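PDB 7A9J: Cfl from Pectobacterium brasiliense, which probably activates carboxylic acids with ATP as an adenylate-forming ligase, coronafacic acid being the substrate it is named for. Local coordinates for residues Val100-Lys105 with Lys109-Leu114; Asn113-Ser118 with Glu138-Leu143. The protein carries 1 engineered substitution. All blocks are in the same frame, centred on the assembly; numbering follows the deposited sequence.

Interaction 1 of 2, residues Val100-Lys105 with Lys109-Leu114; sequences VPLSLK and KEVKNL
Leu102 meets helix 108-117 with its two methyl branches, and each branch finds a different residue of the helix. Leu102 CD1 approaches Val111 CG1 at 3.8 Å, the two side chains crossing at about a right angle. Leu102 CD2 lies 3.7 Å from Leu114 CB and 4.0 Å from Leu114 CD1, and here the side chains slide past each other in opposite directions. With CG beside the backbone N and anti to the carbonyl carbon (chi1 -55°), Leu102 turns the fork of its isobutyl group to the helix, so that the branches reach residues three apart, almost one turn. This is the close-packed part, and it is wholly apolar: no hydrogen bond joins the segments.

Toward Lys105 the packing gives way to a looser side open to solvent, where Lys105 and Glu110 are both exposed. Lys105 O and Glu110 OE1 stand 4.4 Å apart, two acceptors at no more than neighbouring distance, and the carboxylate takes its hydrogen bond instead from the backbone N of Ser107. The backbone on this side is shaped locally by an ST turn, in which Ser103 OG accepts from Lys105 N at 3.0 Å with an N-H...O angle of 154°.

The contact illustrates how a helix is laid back against the residue that follows the preceding strand: edge strand 98-101, helix 108-117 and strand 122-125 form a beta-alpha-beta crossover past strand 74-78 in a five-stranded parallel sheet. His78 of strand 74-78 touches both Leu102 and Val111, while Tyr188 of strand 183-188 packs on Leu114.

Interaction 2 of 2, residues Asn113-Ser118 with Glu138-Leu143; sequences NLIQHS and ESCTML
Ile115 sets its CG2 methyl against the sulfur of Cys140, with CG2 to SG at 3.6 Å and Cys140 CB slightly farther from the same methyl at 3.9 Å. The methyl is anti to the backbone N of Ile115, which turns it to the 138-143 loop, and it also meets the branched end of Leu143, with Leu143 CD2 3.9 Å from Ile115 CG2. A single methyl is thus shared by two side chains of the 138-143 loop. Gln116 adds the aliphatic part of its chain, Gln116 CG lying 4.0 Å from Cys140 SG, at the exposed margin of the contact. The sulfur is therefore touched by carbon atoms of two successive helix residues, and no hydrogen bond joins the segments.

A type I beta turn from Cys140 to Leu143, closed by a bond from Leu143 N to Cys140 O of 2.9 Å, brings these two side chains round to the same methyl. The turn leads from helix 134-138 into strand 145-148 of the parallel five-stranded sheet, and packing against it ties helix 108-117 to that connection. Ile137 of helix 134-138 packs on both Ile115 and Leu143, while Ser76 of strand 74-78 touches Ile115. Elsewhere on the helix, His117 faces Tyr188 and Trp390.

Overall arrangement
Helix 108-117 serves both contacts, whose centres lie about 10 Å apart; the segments overlap at Asn113 and Leu114, but Leu114 packs only in interaction 1 and Ile115 takes over in interaction 2. Interaction 1 is partly buried and holds the helix to the residue just past the preceding strand, whereas interaction 2, buried apart from Gln116 yet farther from the chain's centre, joins it to a loop some twenty residues on. Both rest on apolar packing, with a cysteine sulfur added in the second. They merge where Leu102 CD1 meets Ile115 CG1 at 3.8 Å, and Lys112, from interaction 1, reaches the loop of interaction 2, with CG against Cys140 SG and a weak hydrogen bond from NZ to Ser139 OG.

Interaction 1 of 2, residues Val100-Lys105 with Lys109-Leu114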
loop_
_atom_site.group_PDB
_atom_site.type_symbol
_atom_site.label_atom_id
_atom_site.label_comp_id
_atom_site.label_asym_id
_atom_site.label_seq_id
_atom_site.Cartn_x
_atom_site.Cartn_y
_atom_site.Cartn_z
ATOM N N VAL A 100 4.182 12.079 12.769
ATOM C CA VAL A 100 3.128 12.470 11.805
ATOM C C VAL A 100 3.785 12.468 10.430
ATOM O O VAL A 100 4.332 13.487 9.997
ATOM C CB VAL A 100 2.518 13.848 12.120
ATOM C CG1 VAL A 100 1.313 14.110 11.167
ATOM C CG2 VAL A 100 2.087 13.941 13.569
ATOM N N PRO A 101 3.767 11.342 9.715
ATOM C CA PRO A 101 4.430 11.279 8.420
ATOM C C PRO A 101 3.672 12.112 7.380
ATOM O O PRO A 101 2.422 12.093 7.303
ATOM C CB PRO A 101 4.413 9.783 8.078
ATOM C CG PRO A 101 3.903 9.073 9.303
ATOM C CD PRO A 101 3.221 10.051 10.178
ATOM N N LEU A 102 4.426 12.913 6.631
ATOM C CA LEU A 102 3.873 13.792 5.595
ATOM C C LEU A 102 4.225 13.224 4.231
ATOM O O LEU A 102 5.389 13.254 3.823
ATOM C CB LEU A 102 4.401 15.222 5.700
ATOM C CG LEU A 102 4.175 15.852 7.064
ATOM C CD1 LEU A 102 4.877 17.239 7.148
ATOM C CD2 LEU A 102 2.696 15.917 7.342
ATOM N N SER A 103 3.196 12.769 3.510
ATOM C CA SER A 103 3.403 12.047 2.275
ATOM C C SER A 103 4.142 12.923 1.264
ATOM O O SER A 103 3.971 14.143 1.220
ATOM C CB SER A 103 2.014 11.614 1.708
ATOM O OG SER A 103 2.023 11.571 0.301
ATOM N N LEU A 104 5.028 12.304 0.482
ATOM C CA LEU A 104 5.768 13.049 -0.519
ATOM C C LEU A 104 4.895 13.504 -1.682
ATOM O O LEU A 104 5.368 14.294 -2.502
ATOM C CB LEU A 104 6.940 12.216 -1.054
ATOM C CG LEU A 104 7.841 11.538 0.000
ATOM C CD1 LEU A 104 9.094 10.920 -0.659
ATOM C CD2 LEU A 104 8.224 12.532 1.116
ATOM N N LYS A 105 3.647 13.022 -1.782
ATOM C CA LYS A 105 2.738 13.466 -2.815
ATOM C C LYS A 105 2.059 14.775 -2.455
ATOM O O LYS A 105 1.485 15.382 -3.334
ATOM C CB LYS A 105 1.674 12.384 -3.100
ATOM C CG LYS A 105 2.327 10.978 -3.242
ATOM C CD LYS A 105 1.709 10.130 -4.356
ATOM C CE LYS A 105 2.494 8.823 -4.521
ATOM N NZ LYS A 105 3.963 9.059 -4.743
ATOM N N LYS A 109 1.283 23.607 0.116
ATOM C CA LYS A 109 0.148 24.100 0.899
ATOM C C LYS A 109 -0.455 22.961 1.711
ATOM O O LYS A 109 -0.847 23.144 2.873
ATOM C CB LYS A 109 -0.903 24.784 -0.011
ATOM C CG LYS A 109 -1.303 23.965 -1.259
ATOM C CD LYS A 109 -1.704 24.825 -2.491
ATOM C CE LYS A 109 -2.281 23.966 -3.653
ATOM N NZ LYS A 109 -1.285 23.433 -4.638
ATOM N N GLU A 110 -0.448 21.756 1.148
ATOM C CA GLU A 110 -1.023 20.621 1.852
ATOM C C GLU A 110 -0.153 20.199 3.019
ATOM O O GLU A 110 -0.657 19.787 4.075
ATOM C CB GLU A 110 -1.200 19.462 0.881
ATOM C CG GLU A 110 -2.463 19.690 -0.007
ATOM C CD GLU A 110 -2.485 18.821 -1.251
ATOM O OE1 GLU A 110 -1.483 18.143 -1.537
ATOM O OE2 GLU A 110 -3.511 18.823 -1.960
ATOM N N VAL A 111 1.160 20.247 2.822
ATOM C CA VAL A 111 2.092 19.953 3.908
ATOM C C VAL A 111 1.883 20.935 5.048
ATOM O O VAL A 111 1.744 20.537 6.204
ATOM C CB VAL A 111 3.529 20.009 3.377
ATOM C CG1 VAL A 111 4.534 20.025 4.579
ATOM C CG2 VAL A 111 3.784 18.818 2.462
ATOM N N LYS A 112 1.801 22.235 4.721
ATOM C CA LYS A 112 1.542 23.225 5.756
ATOM C C LYS A 112 0.229 22.942 6.483
ATOM O O LYS A 112 0.170 22.977 7.721
ATOM C CB LYS A 112 1.544 24.616 5.148
ATOM C CG LYS A 112 1.197 25.729 6.175
ATOM C CD LYS A 112 1.472 27.141 5.673
ATOM C CE LYS A 112 1.584 28.113 6.857
ATOM N NZ LYS A 112 1.405 29.531 6.397
ATOM N N ASN A 113 -0.822 22.604 5.732
ATOM C CA ASN A 113 -2.100 22.296 6.369
ATOM C C ASN A 113 -1.978 21.158 7.380
ATOM O O ASN A 113 -2.531 21.248 8.487
ATOM C CB ASN A 113 -3.158 21.947 5.326
ATOM C CG ASN A 113 -4.509 21.697 5.976
ATOM O OD1 ASN A 113 -5.036 22.568 6.666
ATOM N ND2 ASN A 113 -5.041 20.492 5.815
ATOM N N LEU A 114 -1.255 20.076 7.031
ATOM C CA LEU A 114 -1.102 18.972 7.979
ATOM C C LEU A 114 -0.226 19.343 9.170
ATOM O O LEU A 114 -0.470 18.878 10.285
ATOM C CB LEU A 114 -0.525 17.730 7.292
ATOM C CG LEU A 114 -1.511 17.124 6.284
ATOM C CD1 LEU A 114 -1.073 15.678 5.978
ATOM C CD2 LEU A 114 -2.978 17.174 6.749
#

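Interaction 2 of 2, residues Asn113-Ser118 with Glu138-Leu143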
loop_
_atom_site.group_PDB
_atom_site.type_symbol
_atom_site.label_atom_id
_atom_site.label_comp_id
_atom_site.label_asym_id
_atom_site.label_seq_id
_atom_site.Cartn_x
_atom_site.Cartn_y
_atom_site.Cartn_z
ATOM N N ASN A 113 -0.822 22.604 5.732
ATOM C CA ASN A 113 -2.100 22.296 6.369
ATOM C C ASN A 113 -1.978 21.158 7.380
ATOM O O ASN A 113 -2.531 21.248 8.487
ATOM C CB ASN A 113 -3.158 21.947 5.326
ATOM C CG ASN A 113 -4.509 21.697 5.976
ATOM O OD1 ASN A 113 -5.036 22.568 6.666
ATOM N ND2 ASN A 113 -5.041 20.492 5.815
ATOM N N LEU A 114 -1.255 20.076 7.031
ATOM C CA LEU A 114 -1.102 18.972 7.979
ATOM C C LEU A 114 -0.226 19.343 9.170
ATOM O O LEU A 114 -0.470 18.878 10.285
ATOM C CB LEU A 114 -0.525 17.730 7.292
ATOM C CG LEU A 114 -1.511 17.124 6.284
ATOM C CD1 LEU A 114 -1.073 15.678 5.978
ATOM C CD2 LEU A 114 -2.978 17.174 6.749
ATOM N N ILE A 115 0.841 20.106 8.951
ATOM C CA ILE A 115 1.652 20.519 10.096
ATOM C C ILE A 115 0.799 21.290 11.080
ATOM O O ILE A 115 0.865 21.062 12.298
ATOM C CB ILE A 115 2.856 21.353 9.628
ATOM C CG1 ILE A 115 3.863 20.436 8.923
ATOM C CG2 ILE A 115 3.553 22.067 10.817
ATOM C CD1 ILE A 115 5.012 21.246 8.299
ATOM N N GLN A 116 -0.039 22.186 10.558
ATOM C CA GLN A 116 -0.894 23.008 11.400
ATOM C C GLN A 116 -2.008 22.177 12.019
ATOM O O GLN A 116 -2.235 22.233 13.232
ATOM C CB GLN A 116 -1.472 24.149 10.571
ATOM C CG GLN A 116 -0.406 25.116 10.105
ATOM C CD GLN A 116 -1.015 26.341 9.470
ATOM O OE1 GLN A 116 -1.755 26.248 8.484
ATOM N NE2 GLN A 116 -0.728 27.495 10.041
ATOM N N HIS A 117 -2.702 21.384 11.197
ATOM C CA HIS A 117 -3.828 20.595 11.693
ATOM C C HIS A 117 -3.384 19.616 12.775
ATOM O O HIS A 117 -4.086 19.436 13.777
ATOM C CB HIS A 117 -4.493 19.842 10.534
ATOM C CG HIS A 117 -5.767 19.132 10.911
ATOM N ND1 HIS A 117 -5.784 17.836 11.377
ATOM C CD2 HIS A 117 -7.061 19.530 10.874
ATOM C CE1 HIS A 117 -7.030 17.455 11.593
ATOM N NE2 HIS A 117 -7.827 18.468 11.300
ATOM N N SER A 118 -2.243 18.950 12.571
ATOM C CA SER A 118 -1.731 17.990 13.535
ATOM C C SER A 118 -1.231 18.648 14.824
ATOM O O SER A 118 -0.936 17.926 15.781
ATOM C CB SER A 118 -0.568 17.174 12.930
ATOM O OG SER A 118 0.602 17.978 12.747
ATOM N N GLU A 138 8.483 27.073 7.607
ATOM C CA GLU A 138 9.014 28.055 8.542
ATOM C C GLU A 138 7.983 29.070 8.985
ATOM O O GLU A 138 8.251 29.815 9.933
ATOM C CB GLU A 138 10.236 28.754 7.940
ATOM C CG GLU A 138 11.384 27.749 7.806
ATOM C CD GLU A 138 12.723 28.358 7.337
ATOM O OE1 GLU A 138 12.723 29.350 6.552
ATOM O OE2 GLU A 138 13.795 27.825 7.758
ATOM N N SER A 139 6.826 29.122 8.335
ATOM C CA SER A 139 5.772 30.020 8.774
ATOM C C SER A 139 4.778 29.338 9.721
ATOM O O SER A 139 3.790 29.971 10.119
ATOM C CB SER A 139 5.042 30.597 7.554
ATOM O OG SER A 139 4.304 29.568 6.905
ATOM N N CYS A 140 5.032 28.086 10.112
ATOM C CA CYS A 140 4.205 27.354 11.078
ATOM C C CYS A 140 4.676 27.702 12.484
ATOM O O CYS A 140 5.637 27.125 12.989
ATOM C CB CYS A 140 4.282 25.855 10.829
ATOM S SG CYS A 140 3.463 25.312 9.287
ATOM N N THR A 141 3.985 28.626 13.139
ATOM C CA THR A 141 4.602 29.227 14.314
ATOM C C THR A 141 4.607 28.306 15.514
ATOM O O THR A 141 5.303 28.602 16.497
ATOM C CB THR A 141 3.898 30.531 14.681
ATOM O OG1 THR A 141 2.525 30.255 14.978
ATOM C CG2 THR A 141 4.015 31.507 13.527
ATOM N N MET A 142 3.852 27.212 15.461
ATOM C CA MET A 142 3.896 26.207 16.499
ATOM C C MET A 142 5.160 25.349 16.431
ATOM O O MET A 142 5.480 24.676 17.422
ATOM C CB MET A 142 2.644 25.341 16.396
ATOM C CG MET A 142 2.399 24.452 17.564
ATOM S SD MET A 142 0.658 23.985 17.701
ATOM C CE MET A 142 0.782 22.859 19.094
ATOM N N LEU A 143 5.910 25.378 15.324
ATOM C CA LEU A 143 7.146 24.577 15.212
ATOM C C LEU A 143 8.255 25.199 16.051
ATOM O O LEU A 143 8.811 26.237 15.689
ATOM C CB LEU A 143 7.593 24.461 13.761
ATOM C CG LEU A 143 6.644 23.601 12.905
ATOM C CD1 LEU A 143 7.189 23.539 11.482
ATOM C CD2 LEU A 143 6.413 22.167 13.442
#